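Local coordinates for protein subtilase cytotoxin subunit A (Escherichia coli, PDB 2IY9) that acts as the protease subunit of an AB5 toxin, a subtilisin-like serine endoprotease that cleaves the host endoplasmic reticulum chaperone BiP and so leads to cell death, at residues A[194-199]-A[244-249]; A[219-224]-A[230-235]. All coordinates share one frame; numbering follows the deposited sequence.

Contact 1. Residues A[194-199]-A[244-249]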
loop_
_atom_site.group_PDB
_atom_site.type_symbol
_atom_site.label_atom_id
_atom_site.label_comp_id
_atom_site.label_asym_id
_atom_site.label_seq_id
_atom_site.Cartn_x
_atom_site.Cartn_y
_atom_site.Cartn_z
ATOM N N GLN A 194 11.627 -10.163 16.025
ATOM C CA GLN A 194 10.985 -11.327 15.391
ATOM C C GLN A 194 9.490 -11.157 15.098
ATOM O O GLN A 194 8.940 -11.869 14.252
ATOM C CB GLN A 194 11.213 -12.600 16.222
ATOM C CG GLN A 194 12.671 -13.055 16.289
ATOM C CD GLN A 194 13.350 -13.086 14.928
ATOM O OE1 GLN A 194 14.071 -12.153 14.558
ATOM N NE2 GLN A 194 13.119 -14.160 14.174
ATOM N N GLN A 195 8.843 -10.227 15.795
ATOM C CA GLN A 195 7.393 -10.019 15.651
ATOM C C GLN A 195 7.030 -8.864 14.699
ATOM O O GLN A 195 5.876 -8.740 14.281
ATOM C CB GLN A 195 6.745 -9.789 17.023
ATOM C CG GLN A 195 6.888 -10.964 18.015
ATOM C CD GLN A 195 6.529 -10.573 19.446
ATOM O OE1 GLN A 195 6.923 -9.506 19.943
ATOM N NE2 GLN A 195 5.779 -11.448 20.125
ATOM N N ARG A 196 8.010 -8.029 14.369
ATOM C CA ARG A 196 7.781 -6.863 13.508
ATOM C C ARG A 196 7.681 -7.270 12.053
ATOM O O ARG A 196 8.411 -8.151 11.601
ATOM C CB ARG A 196 8.886 -5.820 13.684
ATOM C CG ARG A 196 8.784 -5.028 14.981
ATOM C CD ARG A 196 9.957 -4.104 15.126
ATOM N NE ARG A 196 9.945 -3.408 16.409
ATOM C CZ ARG A 196 11.033 -3.146 17.129
ATOM N NH1 ARG A 196 12.234 -3.539 16.710
ATOM N NH2 ARG A 196 10.914 -2.503 18.274
ATOM N N ILE A 197 6.775 -6.625 11.327
ATOM C CA ILE A 197 6.525 -6.980 9.926
ATOM C C ILE A 197 7.375 -6.138 8.979
ATOM O O ILE A 197 7.428 -4.909 9.100
ATOM C CB ILE A 197 5.020 -6.875 9.574
ATOM C CG1 ILE A 197 4.220 -7.823 10.469
ATOM C CG2 ILE A 197 4.780 -7.212 8.116
ATOM C CD1 ILE A 197 2.819 -7.382 10.736
ATOM N N TRP A 198 8.042 -6.831 8.055
ATOM C CA TRP A 198 8.890 -6.231 7.027
ATOM C C TRP A 198 8.119 -6.182 5.697
ATOM O O TRP A 198 7.346 -7.088 5.424
ATOM C CB TRP A 198 10.180 -7.057 6.871
ATOM C CG TRP A 198 11.153 -6.797 7.995
ATOM C CD1 TRP A 198 11.138 -7.365 9.240
ATOM C CD2 TRP A 198 12.265 -5.889 7.979
ATOM N NE1 TRP A 198 12.178 -6.864 10.000
ATOM C CE2 TRP A 198 12.880 -5.956 9.251
ATOM C CE3 TRP A 198 12.805 -5.026 7.012
ATOM C CZ2 TRP A 198 14.004 -5.189 9.581
ATOM C CZ3 TRP A 198 13.924 -4.274 7.335
ATOM C CH2 TRP A 198 14.504 -4.346 8.619
ATOM N N PRO A 199 8.353 -5.147 4.854
ATOM C CA PRO A 199 9.357 -4.092 5.007
ATOM C C PRO A 199 8.975 -2.892 5.872
ATOM O O PRO A 199 9.781 -1.974 5.994
ATOM C CB PRO A 199 9.586 -3.615 3.565
ATOM C CG PRO A 199 8.286 -3.880 2.871
ATOM C CD PRO A 199 7.592 -5.000 3.597
ATOM N N ASN A 244 4.856 5.955 17.093
ATOM C CA ASN A 244 5.627 7.052 16.547
ATOM C C ASN A 244 7.011 6.563 16.113
ATOM O O ASN A 244 7.642 5.765 16.814
ATOM C CB ASN A 244 5.738 8.178 17.571
ATOM C CG ASN A 244 6.328 9.434 16.984
ATOM O OD1 ASN A 244 7.535 9.527 16.780
ATOM N ND2 ASN A 244 5.480 10.407 16.701
ATOM N N ASN A 245 7.447 7.022 14.940
ATOM C CA ASN A 245 8.723 6.616 14.314
ATOM C C ASN A 245 8.724 5.221 13.649
ATOM O O ASN A 245 9.734 4.804 13.067
ATOM C CB ASN A 245 9.905 6.760 15.286
ATOM C CG ASN A 245 11.186 7.176 14.585
ATOM O OD1 ASN A 245 12.280 6.718 14.937
ATOM N ND2 ASN A 245 11.063 8.049 13.587
ATOM N N TRP A 246 7.594 4.512 13.739
ATOM C CA TRP A 246 7.420 3.224 13.059
ATOM C C TRP A 246 6.217 3.209 12.098
ATOM O O TRP A 246 5.944 2.189 11.467
ATOM C CB TRP A 246 7.290 2.087 14.078
ATOM C CG TRP A 246 8.513 1.901 14.909
ATOM C CD1 TRP A 246 8.848 2.581 16.051
ATOM C CD2 TRP A 246 9.574 0.972 14.665
ATOM N NE1 TRP A 246 10.056 2.124 16.538
ATOM C CE2 TRP A 246 10.522 1.137 15.705
ATOM C CE3 TRP A 246 9.820 0.021 13.664
ATOM C CZ2 TRP A 246 11.702 0.386 15.767
ATOM C CZ3 TRP A 246 10.991 -0.739 13.736
ATOM C CH2 TRP A 246 11.913 -0.551 14.787
ATOM N N VAL A 247 5.522 4.344 12.002
ATOM C CA VAL A 247 4.349 4.505 11.139
ATOM C C VAL A 247 4.441 5.895 10.502
ATOM O O VAL A 247 4.597 6.892 11.216
ATOM C CB VAL A 247 3.021 4.389 11.952
ATOM C CG1 VAL A 247 1.802 4.620 11.057
ATOM C CG2 VAL A 247 2.925 3.023 12.698
ATOM N N ASP A 248 4.345 5.962 9.172
ATOM C CA ASP A 248 4.451 7.246 8.454
ATOM C C ASP A 248 3.119 7.989 8.290
ATOM O O ASP A 248 3.079 9.226 8.320
ATOM C CB ASP A 248 5.103 7.038 7.080
ATOM C CG ASP A 248 6.527 6.516 7.190
ATOM O OD1 ASP A 248 7.385 7.227 7.759
ATOM O OD2 ASP A 248 6.784 5.385 6.730
ATOM N N ILE A 249 2.040 7.229 8.117
ATOM C CA ILE A 249 0.723 7.786 7.812
ATOM C C ILE A 249 -0.357 6.790 8.231
ATOM O O ILE A 249 -0.130 5.567 8.234
ATOM C CB ILE A 249 0.585 8.121 6.287
ATOM C CG1 ILE A 249 -0.578 9.091 6.028
ATOM C CG2 ILE A 249 0.460 6.837 5.437
ATOM C CD1 ILE A 249 -0.588 9.679 4.611
#
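The guanidinium of Arg-196 lies over the outer part of the six-membered ring of Trp-246, its plane tilted by 24° from that of the indole. Trp-246 CH2 lies over one face of the guanidinium, 3.6 Å from Arg-196 NH1, while the CD methylene reaches the neighbouring rim atom, with Arg-196 CD to Trp-246 CZ3 at 3.8 Å. The cation-pi contact is off-centre: Arg-196 CZ stands 4.1 Å from the ring centroid, 32° from the normal. An arginine suits this place because its flat cation can spread over an aromatic face while its N-H groups point outward to other acceptors; NE, for example, bonds to Ile-188 O. With CG anti to the carbonyl carbon (chi1 -75°) and the chain extended as far as NE, the long side chain reaches out to the indole, although Arg-196 CA and Trp-246 CA are 10.1 Å apart.

In the subtilase fold the pair joins the loop after inner strand 176-180 to the one entering the outermost strand, 249-252. Residues 194-199 end in a cis Trp-198 to Pro-199 peptide, as at the corresponding Tyr-Pro of subtilisin. The contact is a small one at the surface, some 101 Å² in all, with no hydrogen bond across it. Trp-246 also stacks with His-203, whereas Trp-198, on the same loop as the arginine, turns to Trp-162.

Contact 2. Residues A[219-224]-A[230-235]; sequences AALAQY and PVLHGG
Val-231 O takes the backbone N-H of Ala-222 at 2.8 Å, moderately bent at 158° and in the carbonyl plane, and it also receives a CA-H...O contact from Leu-221. A second bond, from His-233 N to Ala-220 O, is equally short, but its donor is tilted from the carbonyl plane. Together they flank Leu-221 and Leu-232 as a non-hydrogen-bonded antiparallel pair, a single beta bridge by which the chain folds back on the end of strand 215-221, part of the parallel sheet of the subtilase fold. The strand's other edge belongs to 249-252, and Ala-220 lies about 8 Å, side chain to side chain, from Ser-272, assigned to the charge relay system.

Leu-221 and Pro-230 run side by side, with Leu-221 CD2 3.8 Å from Pro-230 CB. A leucine's two methyls serve two partners: Leu-232 CD1 meets Leu-221 CD2, and its CD2 reaches Ala-219 CB. The lone CB of an alanine gives such methyls a close seat, as again past the bridge, where Ala-222 CB touches Val-231 CG2. His-233 supplies only its backbone and CB here: with CG anti to the backbone N (chi1 169°), its imidazole swings off to Thr-238 and Gln-254.

A water links the two segments, accepting from Val-231 N and probably donating to Ala-222 O. Proline's rigid ring holds its CG over one face of Tyr-224 in a CH-pi contact: Pro-230 CG sits 3.8 Å from the ring centroid, only 6° off the normal, while Ala-222 O lies at the ring's edge, in its plane.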
loop_
_atom_site.group_PDB
_atom_site.type_symbol
_atom_site.label_atom_id
_atom_site.label_comp_id
_atom_site.label_asym_id
_atom_site.label_seq_id
_atom_site.Cartn_x
_atom_site.Cartn_y
_atom_site.Cartn_z
ATOM N N ALA A 219 -0.691 2.811 8.875
ATOM C CA ALA A 219 -1.606 2.322 9.925
ATOM C C ALA A 219 -3.079 2.521 9.535
ATOM O O ALA A 219 -3.387 3.316 8.641
ATOM C CB ALA A 219 -1.320 3.028 11.243
ATOM N N ALA A 220 -3.985 1.842 10.250
ATOM C CA ALA A 220 -5.412 1.792 9.878
ATOM C C ALA A 220 -6.301 2.581 10.838
ATOM O O ALA A 220 -6.191 2.439 12.065
ATOM C CB ALA A 220 -5.881 0.356 9.810
ATOM N N LEU A 221 -7.171 3.407 10.263
ATOM C CA LEU A 221 -8.079 4.255 11.035
ATOM C C LEU A 221 -9.469 3.661 11.115
ATOM O O LEU A 221 -9.934 3.007 10.174
ATOM C CB LEU A 221 -8.191 5.636 10.387
ATOM C CG LEU A 221 -6.927 6.491 10.379
ATOM C CD1 LEU A 221 -7.090 7.687 9.459
ATOM C CD2 LEU A 221 -6.543 6.920 11.810
ATOM N N ALA A 222 -10.138 3.931 12.233
ATOM C CA ALA A 222 -11.567 3.651 12.382
ATOM C C ALA A 222 -12.369 4.557 11.453
ATOM O O ALA A 222 -11.895 5.614 11.031
ATOM C CB ALA A 222 -11.993 3.867 13.827
ATOM N N GLN A 223 -13.593 4.140 11.145
ATOM C CA GLN A 223 -14.478 4.927 10.301
ATOM C C GLN A 223 -14.693 6.321 10.882
ATOM O O GLN A 223 -14.896 6.479 12.091
ATOM C CB GLN A 223 -15.823 4.214 10.159
ATOM C CG GLN A 223 -16.766 4.866 9.163
ATOM C CD GLN A 223 -17.924 3.961 8.808
ATOM O OE1 GLN A 223 -17.827 2.735 8.940
ATOM N NE2 GLN A 223 -19.026 4.552 8.343
ATOM N N TYR A 224 -14.627 7.319 10.007
ATOM C CA TYR A 224 -14.901 8.699 10.356
ATOM C C TYR A 224 -15.478 9.456 9.156
ATOM O O TYR A 224 -15.306 9.046 8.001
ATOM C CB TYR A 224 -13.628 9.397 10.857
ATOM C CG TYR A 224 -12.527 9.521 9.811
ATOM C CD1 TYR A 224 -12.316 10.716 9.130
ATOM C CD2 TYR A 224 -11.689 8.436 9.523
ATOM C CE1 TYR A 224 -11.292 10.832 8.175
ATOM C CE2 TYR A 224 -10.673 8.536 8.579
ATOM C CZ TYR A 224 -10.475 9.730 7.907
ATOM O OH TYR A 224 -9.458 9.816 6.964
ATOM N N PRO A 230 -10.056 11.430 13.497
ATOM C CA PRO A 230 -9.839 9.987 13.386
ATOM C C PRO A 230 -9.131 9.409 14.586
ATOM O O PRO A 230 -8.387 10.113 15.281
ATOM C CB PRO A 230 -8.934 9.854 12.145
ATOM C CG PRO A 230 -9.069 11.135 11.424
ATOM C CD PRO A 230 -9.275 12.168 12.494
ATOM N N VAL A 231 -9.405 8.135 14.834
ATOM C CA VAL A 231 -8.666 7.326 15.782
ATOM C C VAL A 231 -8.223 6.066 15.034
ATOM O O VAL A 231 -8.840 5.689 14.024
ATOM C CB VAL A 231 -9.530 6.938 16.998
ATOM C CG1 VAL A 231 -9.851 8.167 17.850
ATOM C CG2 VAL A 231 -10.808 6.249 16.550
ATOM N N LEU A 232 -7.157 5.433 15.513
ATOM C CA LEU A 232 -6.710 4.168 14.923
ATOM C C LEU A 232 -7.729 3.072 15.185
ATOM O O LEU A 232 -8.325 3.027 16.266
ATOM C CB LEU A 232 -5.321 3.757 15.430
ATOM C CG LEU A 232 -4.161 4.062 14.461
ATOM C CD1 LEU A 232 -3.886 5.558 14.311
ATOM C CD2 LEU A 232 -2.877 3.322 14.853
ATOM N N HIS A 233 -7.950 2.221 14.182
ATOM C CA HIS A 233 -8.760 1.022 14.333
ATOM C C HIS A 233 -8.135 0.132 15.396
ATOM O O HIS A 233 -6.941 -0.157 15.355
ATOM C CB HIS A 233 -8.908 0.281 12.989
ATOM C CG HIS A 233 -9.512 -1.087 13.109
ATOM N ND1 HIS A 233 -10.832 -1.296 13.450
ATOM C CD2 HIS A 233 -8.972 -2.316 12.927
ATOM C CE1 HIS A 233 -11.076 -2.595 13.487
ATOM N NE2 HIS A 233 -9.962 -3.239 13.178
ATOM N N GLY A 234 -8.949 -0.279 16.365
ATOM C CA GLY A 234 -8.458 -1.035 17.514
ATOM C C GLY A 234 -8.889 -2.485 17.446
ATOM O O GLY A 234 -9.654 -2.866 16.560
ATOM N N GLY A 235 -8.394 -3.289 18.385
ATOM C CA GLY A 235 -8.705 -4.721 18.435
ATOM C C GLY A 235 -7.469 -5.592 18.504
ATOM O O GLY A 235 -6.407 -5.227 17.985
HETATM O O HOH W 1 -11.727 7.422 13.092
#

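How the contacts relate
Contact 2 is nested within the chain loop that contact 1 closes: 194-199 comes first, then 219-224, 230-235 and finally 244-249. Their centres are 16 Å apart, yet they meet where 244-249 passes alongside 219-224, at the edge of the parallel subtilase sheet formed by strands 215-221 and 249-252; strand 176-180, which precedes 194-199, lies next to 215-221 on its inner side. Ala-219 N probably bonds to Ile-249 O at 2.9 Å, and Val-247 CG1 packs on Ala-219 CB at 3.5 Å. Contact 1 is at the surface, away from the catalytic residues, whereas contact 2 is buried and lies nearer the inferred charge relay site.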